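PDB 1YOC: DUF4442 domain-containing protein from Pseudomonas aeruginosa, which is of unknown function but adopts a hotdog fold related to PaaI-type thioesterases, and so may act on acyl thioesters. Local coordinates for residues B[66-75]-B[135-143]. Residues are numbered along the deposited sequence; the frame is centred on the assembly and turned at random.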
ATOM      1  N   LEU B  66       3.843   5.404   0.320  1.00  7.72           N
ATOM      2  CA  LEU B  66       4.217   5.614   1.713  1.00  8.55           C
ATOM      3  C   LEU B  66       3.996   4.292   2.464  1.00  7.89           C
ATOM      4  O   LEU B  66       4.796   3.912   3.346  1.00  9.53           O
ATOM      5  CB  LEU B  66       3.355   6.742   2.346  1.00  9.70           C
ATOM      6  CG  LEU B  66       3.451   8.108   1.642  1.00 11.86           C
ATOM      7  CD1 LEU B  66       2.358   9.041   2.183  1.00 11.21           C
ATOM      8  CD2 LEU B  66       4.834   8.700   1.840  1.00 11.05           C
ATOM      9  N   CYS B  67       2.897   3.604   2.172  1.00  9.13           N
ATOM     10  CA  CYS B  67       2.638   2.317   2.842  1.00  8.81           C
ATOM     11  C   CYS B  67       3.756   1.348   2.488  1.00  9.19           C
ATOM     12  O   CYS B  67       4.184   0.549   3.337  1.00  9.03           O
ATOM     13  CB  CYS B  67       1.305   1.690   2.403  1.00  8.98           C
ATOM     14  SG  CYS B  67      -0.153   2.548   3.000  1.00 10.80           S
ATOM     15  N   ASN B  68       4.194   1.375   1.223  1.00  8.48           N
ATOM     16  CA  ASN B  68       5.267   0.469   0.810  1.00  9.80           C
ATOM     17  C   ASN B  68       6.556   0.696   1.611  1.00  8.96           C
ATOM     18  O   ASN B  68       7.245  -0.269   2.016  1.00  9.34           O
ATOM     19  CB  ASN B  68       5.534   0.651  -0.685  1.00 10.98           C
ATOM     20  CG  ASN B  68       5.924  -0.673  -1.393  1.00 14.28           C
ATOM     21  OD1 ASN B  68       6.249  -0.659  -2.584  1.00 17.54           O
ATOM     22  ND2 ASN B  68       5.867  -1.807  -0.675  1.00 10.78           N
ATOM     23  N   ALA B  69       6.896   1.967   1.857  1.00  8.90           N
ATOM     24  CA  ALA B  69       8.089   2.281   2.631  1.00  9.96           C
ATOM     25  C   ALA B  69       7.910   1.741   4.067  1.00  9.45           C
ATOM     26  O   ALA B  69       8.846   1.229   4.690  1.00  8.68           O
ATOM     27  CB  ALA B  69       8.303   3.842   2.696  1.00  9.53           C
ATOM     28  N   ALA B  70       6.694   1.882   4.596  1.00 10.51           N
ATOM     29  CA  ALA B  70       6.402   1.433   5.974  1.00  9.32           C
ATOM     30  C   ALA B  70       6.544  -0.073   6.073  1.00 10.97           C
ATOM     31  O   ALA B  70       7.138  -0.606   7.026  1.00 10.74           O
ATOM     32  CB  ALA B  70       4.975   1.862   6.378  1.00  9.08           C
ATOM     33  N   GLU B  71       6.016  -0.769   5.072  1.00  9.96           N
ATOM     34  CA  GLU B  71       6.107  -2.222   5.055  1.00  9.90           C
ATOM     35  C   GLU B  71       7.595  -2.648   5.001  1.00  9.70           C
ATOM     36  O   GLU B  71       8.000  -3.620   5.650  1.00  9.41           O
ATOM     37  CB  GLU B  71       5.404  -2.745   3.813  1.00 12.47           C
ATOM     38  CG  GLU B  71       5.557  -4.207   3.624  1.00 15.20           C
ATOM     39  CD  GLU B  71       4.473  -4.992   4.318  1.00 21.92           C
ATOM     40  OE1 GLU B  71       3.927  -4.521   5.368  1.00 20.93           O
ATOM     41  OE2 GLU B  71       4.199  -6.104   3.785  1.00 23.78           O
ATOM     42  N   LEU B  72       8.387  -1.935   4.211  1.00 10.18           N
ATOM     43  CA  LEU B  72       9.804  -2.281   4.072  1.00 10.23           C
ATOM     44  C   LEU B  72      10.530  -2.084   5.407  1.00  9.02           C
ATOM     45  O   LEU B  72      11.297  -2.934   5.847  1.00  9.74           O
ATOM     46  CB  LEU B  72      10.454  -1.424   2.983  1.00 10.49           C
ATOM     47  CG  LEU B  72      11.971  -1.639   2.811  1.00  9.28           C
ATOM     48  CD1 LEU B  72      12.312  -3.052   2.355  1.00  8.71           C
ATOM     49  CD2 LEU B  72      12.444  -0.597   1.771  1.00 11.57           C
ATOM     50  N   ALA B  73      10.280  -0.955   6.056  1.00 10.18           N
ATOM     51  CA  ALA B  73      10.948  -0.694   7.335  1.00 11.04           C
ATOM     52  C   ALA B  73      10.477  -1.652   8.424  1.00 10.24           C
ATOM     53  O   ALA B  73      11.300  -2.244   9.144  1.00 10.58           O
ATOM     54  CB  ALA B  73      10.703   0.742   7.773  1.00  9.44           C
ATOM     55  N   ALA B  74       9.161  -1.830   8.548  1.00  9.28           N
ATOM     56  CA  ALA B  74       8.642  -2.663   9.622  1.00  9.64           C
ATOM     57  C   ALA B  74       8.988  -4.106   9.457  1.00  8.90           C
ATOM     58  O   ALA B  74       9.380  -4.763  10.424  1.00 10.10           O
ATOM     59  CB  ALA B  74       7.130  -2.516   9.736  1.00  7.72           C
ATOM     60  N   GLY B  75       8.842  -4.601   8.233  1.00  9.82           N
ATOM     61  CA  GLY B  75       9.105  -5.991   7.983  1.00  8.89           C
ATOM     62  C   GLY B  75      10.576  -6.331   8.131  1.00  9.45           C
ATOM     63  O   GLY B  75      10.914  -7.351   8.740  1.00 10.34           O
ATOM     64  N   VAL B 135       4.067  13.180   7.944  1.00 12.02           N
ATOM     65  CA  VAL B 135       3.032  13.253   6.935  1.00  9.70           C
ATOM     66  C   VAL B 135       2.180  11.971   6.894  1.00 11.42           C
ATOM     67  O   VAL B 135       1.135  11.944   6.249  1.00  9.81           O
ATOM     68  CB  VAL B 135       3.640  13.441   5.514  1.00 11.27           C
ATOM     69  CG1 VAL B 135       4.486  14.716   5.434  1.00 12.87           C
ATOM     70  CG2 VAL B 135       4.460  12.199   5.109  1.00 12.29           C
ATOM     71  N   PHE B 136       2.600  10.949   7.632  1.00 11.04           N
ATOM     72  CA  PHE B 136       1.953   9.630   7.577  1.00 12.02           C
ATOM     73  C   PHE B 136       2.356   8.781   8.771  1.00 11.75           C
ATOM     74  O   PHE B 136       3.505   8.861   9.235  1.00 10.81           O
ATOM     75  CB  PHE B 136       2.430   8.956   6.292  1.00 11.76           C
ATOM     76  CG  PHE B 136       2.154   7.461   6.200  1.00 10.94           C
ATOM     77  CD1 PHE B 136       1.005   6.981   5.566  1.00 10.64           C
ATOM     78  CD2 PHE B 136       3.111   6.544   6.652  1.00 10.16           C
ATOM     79  CE1 PHE B 136       0.816   5.584   5.362  1.00 12.13           C
ATOM     80  CE2 PHE B 136       2.936   5.152   6.462  1.00 13.81           C
ATOM     81  CZ  PHE B 136       1.776   4.684   5.804  1.00 11.79           C
ATOM     82  N   ARG B 137       1.412   7.964   9.254  1.00 10.88           N
ATOM     83  CA  ARG B 137       1.702   7.030  10.365  1.00 13.69           C
ATOM     84  C   ARG B 137       1.082   5.681  10.026  1.00 14.10           C
ATOM     85  O   ARG B 137       0.022   5.621   9.412  1.00 13.87           O
ATOM     86  CB  ARG B 137       1.031   7.432  11.690  1.00 15.81           C
ATOM     87  CG  ARG B 137       1.469   8.685  12.382  1.00 23.06           C
ATOM     88  CD  ARG B 137       0.817   8.713  13.821  1.00 21.73           C
ATOM     89  NE  ARG B 137      -0.643   8.811  13.780  1.00 23.00           N
ATOM     90  CZ  ARG B 137      -1.326   9.960  13.797  1.00 24.40           C
ATOM     91  NH1 ARG B 137      -0.697  11.128  13.875  1.00 23.74           N
ATOM     92  NH2 ARG B 137      -2.645   9.958  13.674  1.00 26.50           N
ATOM     93  N   ALA B 138       1.742   4.609  10.459  1.00 13.05           N
ATOM     94  CA  ALA B 138       1.202   3.269  10.282  1.00 12.33           C
ATOM     95  C   ALA B 138       1.554   2.421  11.508  1.00 11.48           C
ATOM     96  O   ALA B 138       2.503   2.726  12.261  1.00 10.89           O
ATOM     97  CB  ALA B 138       1.793   2.607   9.062  1.00 12.32           C
ATOM     98  N   GLU B 139       0.758   1.374  11.702  1.00 10.40           N
ATOM     99  CA  GLU B 139       1.033   0.364  12.720  1.00  9.96           C
ATOM    100  C   GLU B 139       0.820  -0.942  11.943  1.00 10.17           C
ATOM    101  O   GLU B 139      -0.231  -1.136  11.376  1.00 10.17           O
ATOM    102  CB  GLU B 139       0.053   0.488  13.884  1.00 12.39           C
ATOM    103  CG  GLU B 139       0.496   1.548  14.899  1.00 15.45           C
ATOM    104  CD  GLU B 139      -0.563   1.800  15.977  1.00 18.29           C
ATOM    105  OE1 GLU B 139      -1.523   0.992  16.084  1.00 19.12           O
ATOM    106  OE2 GLU B 139      -0.411   2.800  16.704  1.00 21.83           O
ATOM    107  N   ILE B 140       1.849  -1.786  11.857  1.00  9.93           N
ATOM    108  CA  ILE B 140       1.758  -3.047  11.146  1.00  8.46           C
ATOM    109  C   ILE B 140       1.861  -4.157  12.205  1.00 10.14           C
ATOM    110  O   ILE B 140       2.824  -4.235  12.956  1.00  8.89           O
ATOM    111  CB  ILE B 140       2.888  -3.165  10.125  1.00 11.86           C
ATOM    112  CG1 ILE B 140       2.743  -2.047   9.077  1.00 11.57           C
ATOM    113  CG2 ILE B 140       2.834  -4.572   9.457  1.00 11.13           C
ATOM    114  CD1 ILE B 140       3.969  -1.902   8.117  1.00 13.41           C
ATOM    115  N   THR B 141       0.828  -4.991  12.242  1.00  9.79           N
ATOM    116  CA  THR B 141       0.750  -6.083  13.189  1.00 11.42           C
ATOM    117  C   THR B 141       1.363  -7.318  12.568  1.00 10.87           C
ATOM    118  O   THR B 141       0.918  -7.787  11.515  1.00 11.54           O
ATOM    119  CB  THR B 141      -0.711  -6.364  13.570  1.00 11.70           C
ATOM    120  OG1 THR B 141      -1.245  -5.180  14.195  1.00 12.86           O
ATOM    121  CG2 THR B 141      -0.790  -7.529  14.561  1.00 13.59           C
ATOM    122  N   MET B 142       2.426  -7.784  13.209  1.00 10.95           N
ATOM    123  CA  MET B 142       3.160  -8.962  12.794  1.00 12.00           C
ATOM    124  C   MET B 142       2.759 -10.122  13.694  1.00 14.01           C
ATOM    125  O   MET B 142       2.751  -9.979  14.931  1.00 13.34           O
ATOM    126  CB  MET B 142       4.665  -8.741  12.986  1.00 12.73           C
ATOM    127  CG  MET B 142       5.209  -7.534  12.264  1.00 13.35           C
ATOM    128  SD  MET B 142       4.921  -7.662  10.457  1.00 13.87           S
ATOM    129  CE  MET B 142       5.927  -6.295   9.875  1.00 16.34           C
ATOM    130  N   TYR B 143       2.389 -11.263  13.100  1.00 13.83           N
ATOM    131  CA  TYR B 143       2.079 -12.429  13.938  1.00 14.03           C
ATOM    132  C   TYR B 143       3.392 -13.235  14.014  1.00 15.94           C
ATOM    133  O   TYR B 143       3.925 -13.674  12.986  1.00 13.88           O
ATOM    134  CB  TYR B 143       1.006 -13.325  13.348  1.00 14.16           C
ATOM    135  CG  TYR B 143       0.714 -14.470  14.304  1.00 13.65           C
ATOM    136  CD1 TYR B 143       0.037 -14.234  15.491  1.00 18.05           C
ATOM    137  CD2 TYR B 143       1.143 -15.780  14.035  1.00 18.05           C
ATOM    138  CE1 TYR B 143      -0.227 -15.291  16.402  1.00 20.93           C
ATOM    139  CE2 TYR B 143       0.893 -16.832  14.947  1.00 18.20           C
ATOM    140  CZ  TYR B 143       0.198 -16.568  16.122  1.00 19.70           C
ATOM    141  OH  TYR B 143      -0.170 -17.585  17.028  1.00 25.58           O
TER
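Phe136 lies against the first turn of helix segment 66-75, with Leu66 CB over one face of its ring. Followed outward from its root, Phe136 CB meets Leu66 CD1 at 4.1 Å. CG is anti to the backbone N (chi1 166°), which turns the ring toward the helix. Phe136 CD1 then lies 4.0 Å from Leu66 CB. That CB sits nearly over the ring centre, 9° off the normal, in a CH-pi contact. Phe136 CE1 reaches Cys67 SG at 4.0 Å, an oblique sulfur-aromatic approach. Phe136 CE2 meets Ala70 CB at the ring edge, 3.9 Å away. At the tip, Phe136 CZ touches Cys67 CA.

Ala70 CB also packs on Ala138 CB. Further along the strand, Ile140 extends its CG1 branch to the helix, and CD1 ends among Ala70 O, Ala74 CB and Glu71. The distance from Ile140 CD1 to Ala74 CB is 3.6 Å. The Glu71 chain bends at chi2, and Glu71 OE1 comes 3.8 Å from Ile140 CD1. Met142 is also bent at chi2, and Met142 CE lies 3.7 Å from Gly75 CA.

The axes of segments 66-75 and 135-143 cross at -45°, their N-to-C directions closer to parallel than antiparallel. Helix 63-81 is the long central helix of the hotdog fold, and strand 133-146 belongs to the antiparallel sheet that wraps it. Val95 and Tyr97 of the neighbouring strand 86-97 also touch Phe136. Cys67 and Glu71 pack on Met93 and Ile64 of the second subunit, respectively.

All ten touching residues are buried, and the Ala70 and Ala74 methyls face the strand. The interface is largely apolar and rests on dispersion, with the CH-pi and sulfur-aromatic contacts of Phe136 as part of it; Glu71 brings the one acidic side chain.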